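Local coordinates for peroxisomal membrane protein PEX15 (Saccharomyces cerevisiae, PDB 5VXV) that docks the Pex1/Pex6 AAA-ATPase complex at the peroxisomal membrane, supporting extraction of the Pex5 import receptor, at residues P53-L58 and I102-F107. Sequence-based numbering, arbitrary orientation.
Sequences PSFTKL and IKVIQF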
loop_
_atom_site.group_PDB
_atom_site.type_symbol
_atom_site.label_atom_id
_atom_site.label_comp_id
_atom_site.label_asym_id
_atom_site.label_seq_id
_atom_site.Cartn_x
_atom_site.Cartn_y
_atom_site.Cartn_z
ATOM N N PRO A 53 -6.537 -11.640 -1.065
ATOM C CA PRO A 53 -6.372 -11.588 0.400
ATOM C C PRO A 53 -4.928 -11.760 0.830
ATOM O O PRO A 53 -4.469 -11.089 1.762
ATOM C CB PRO A 53 -7.253 -12.742 0.904
ATOM C CG PRO A 53 -8.177 -13.058 -0.204
ATOM C CD PRO A 53 -7.494 -12.680 -1.480
ATOM N N SER A 54 -4.204 -12.657 0.167
ATOM C CA SER A 54 -2.790 -12.886 0.431
ATOM C C SER A 54 -2.195 -13.543 -0.805
ATOM O O SER A 54 -2.911 -13.929 -1.732
ATOM C CB SER A 54 -2.582 -13.753 1.676
ATOM O OG SER A 54 -2.928 -15.101 1.420
ATOM N N PHE A 55 -0.871 -13.688 -0.802
ATOM C CA PHE A 55 -0.150 -14.286 -1.921
ATOM C C PHE A 55 0.250 -15.734 -1.661
ATOM O O PHE A 55 0.976 -16.321 -2.470
ATOM C CB PHE A 55 1.098 -13.465 -2.239
ATOM C CG PHE A 55 0.819 -12.024 -2.551
ATOM C CD1 PHE A 55 -0.257 -11.668 -3.348
ATOM C CD2 PHE A 55 1.629 -11.026 -2.042
ATOM C CE1 PHE A 55 -0.514 -10.342 -3.635
ATOM C CE2 PHE A 55 1.378 -9.698 -2.324
ATOM C CZ PHE A 55 0.304 -9.355 -3.121
ATOM N N THR A 56 -0.250 -16.335 -0.588
ATOM C CA THR A 56 0.249 -17.618 -0.111
ATOM C C THR A 56 -0.448 -18.830 -0.715
ATOM O O THR A 56 0.113 -19.929 -0.661
ATOM C CB THR A 56 0.127 -17.691 1.416
ATOM O OG1 THR A 56 -1.251 -17.585 1.794
ATOM C CG2 THR A 56 0.921 -16.569 2.065
ATOM N N LYS A 57 -1.641 -18.669 -1.284
ATOM C CA LYS A 57 -2.387 -19.798 -1.826
ATOM C C LYS A 57 -2.156 -20.004 -3.318
ATOM O O LYS A 57 -2.801 -20.870 -3.917
ATOM C CB LYS A 57 -3.886 -19.612 -1.563
ATOM N N LEU A 58 -1.251 -19.245 -3.924
ATOM C CA LEU A 58 -1.031 -19.293 -5.359
ATOM C C LEU A 58 0.040 -20.324 -5.709
ATOM O O LEU A 58 0.774 -20.816 -4.851
ATOM C CB LEU A 58 -0.629 -17.910 -5.869
ATOM C CG LEU A 58 -1.582 -16.773 -5.489
ATOM C CD1 LEU A 58 -0.949 -15.420 -5.772
ATOM C CD2 LEU A 58 -2.906 -16.908 -6.228
ATOM N N ILE A 102 2.896 -4.733 2.234
ATOM C CA ILE A 102 2.447 -5.141 3.561
ATOM C C ILE A 102 1.968 -6.587 3.541
ATOM O O ILE A 102 2.234 -7.359 4.468
ATOM C CB ILE A 102 1.347 -4.179 4.050
ATOM C CG1 ILE A 102 1.944 -2.796 4.325
ATOM C CG2 ILE A 102 0.648 -4.721 5.297
ATOM C CD1 ILE A 102 0.919 -1.688 4.422
ATOM N N LYS A 103 1.260 -6.973 2.478
ATOM C CA LYS A 103 0.735 -8.333 2.394
ATOM C C LYS A 103 1.853 -9.366 2.372
ATOM O O LYS A 103 1.689 -10.470 2.906
ATOM C CB LYS A 103 -0.152 -8.479 1.160
ATOM C CG LYS A 103 -1.559 -7.955 1.371
ATOM C CD LYS A 103 -2.382 -8.021 0.101
ATOM C CE LYS A 103 -3.749 -7.390 0.302
ATOM N NZ LYS A 103 -4.504 -7.287 -0.975
ATOM N N VAL A 104 2.992 -9.032 1.764
ATOM C CA VAL A 104 4.135 -9.944 1.762
ATOM C C VAL A 104 4.669 -10.120 3.178
ATOM O O VAL A 104 4.871 -11.244 3.652
ATOM C CB VAL A 104 5.232 -9.427 0.809
ATOM C CG1 VAL A 104 6.537 -10.205 1.001
ATOM C CG2 VAL A 104 4.768 -9.524 -0.636
ATOM N N ILE A 105 4.909 -9.008 3.873
ATOM C CA ILE A 105 5.436 -9.076 5.232
ATOM C C ILE A 105 4.473 -9.831 6.135
ATOM O O ILE A 105 4.887 -10.642 6.972
ATOM C CB ILE A 105 5.708 -7.655 5.762
ATOM C CG1 ILE A 105 6.770 -6.959 4.905
ATOM C CG2 ILE A 105 6.153 -7.698 7.225
ATOM C CD1 ILE A 105 6.902 -5.470 5.173
ATOM N N GLN A 106 3.173 -9.581 5.975
ATOM C CA GLN A 106 2.186 -10.099 6.916
ATOM C C GLN A 106 1.994 -11.605 6.771
ATOM O O GLN A 106 1.838 -12.311 7.774
ATOM C CB GLN A 106 0.862 -9.363 6.713
ATOM C CG GLN A 106 -0.249 -9.779 7.657
ATOM C CD GLN A 106 -1.511 -8.968 7.442
ATOM O OE1 GLN A 106 -1.543 -8.055 6.616
ATOM N NE2 GLN A 106 -2.561 -9.298 8.182
ATOM N N PHE A 107 1.996 -12.120 5.539
ATOM C CA PHE A 107 1.606 -13.503 5.292
ATOM C C PHE A 107 2.709 -14.386 4.727
ATOM O O PHE A 107 2.703 -15.590 4.994
ATOM C CB PHE A 107 0.404 -13.553 4.333
ATOM C CG PHE A 107 -0.819 -12.854 4.858
ATOM C CD1 PHE A 107 -1.510 -13.363 5.946
ATOM C CD2 PHE A 107 -1.280 -11.694 4.261
ATOM C CE1 PHE A 107 -2.637 -12.724 6.431
ATOM C CE2 PHE A 107 -2.406 -11.051 4.740
ATOM C CZ PHE A 107 -3.085 -11.566 5.828
HETATM O O HOH W 1 1.023 -12.568 1.128
#
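Phe55 turns its ring edge to Val104, and the pair forms the buried half of a contact in which an interhelical loop is fitted against a helix. The Val104 CG2 methyl lies in the plane of that ring, 3.8 Å from Phe55 CD2, while Lys103 CB approaches Phe55 CE2 obliquely. With CG beside its own backbone N (chi1 -57°), the Phe55 ring reaches the helix although its CB does not aim there. No direct hydrogen bond joins the two segments; the contact illustrates how one water can link such a loop to a helix, accepting from Phe55 N at 2.9 Å and donating to Lys103 O at 2.8 Å. The outer half packs as closely but lies toward solvent. There Ser54 CB rests 3.6 Å from Phe107 CD2, Pro53 O meets Phe107 CE2, and Thr56 CG2 packs on Phe107 CB at 3.8 Å. Ser54 OG and Thr56 OG1 share a hydrogen bond of 3.0 Å within the loop. The extended Lys103 chain runs past Pro53 O to hydrogen-bond NZ to Met52 O. In this largely helical, probably cytoplasmic part of the protein, the loop links helices 39-51 and 60-70 and packs on helix 91-108, with Phe55 also touching Ile66 and Val104 touching Leu67 and Phe70 of helix 60-70.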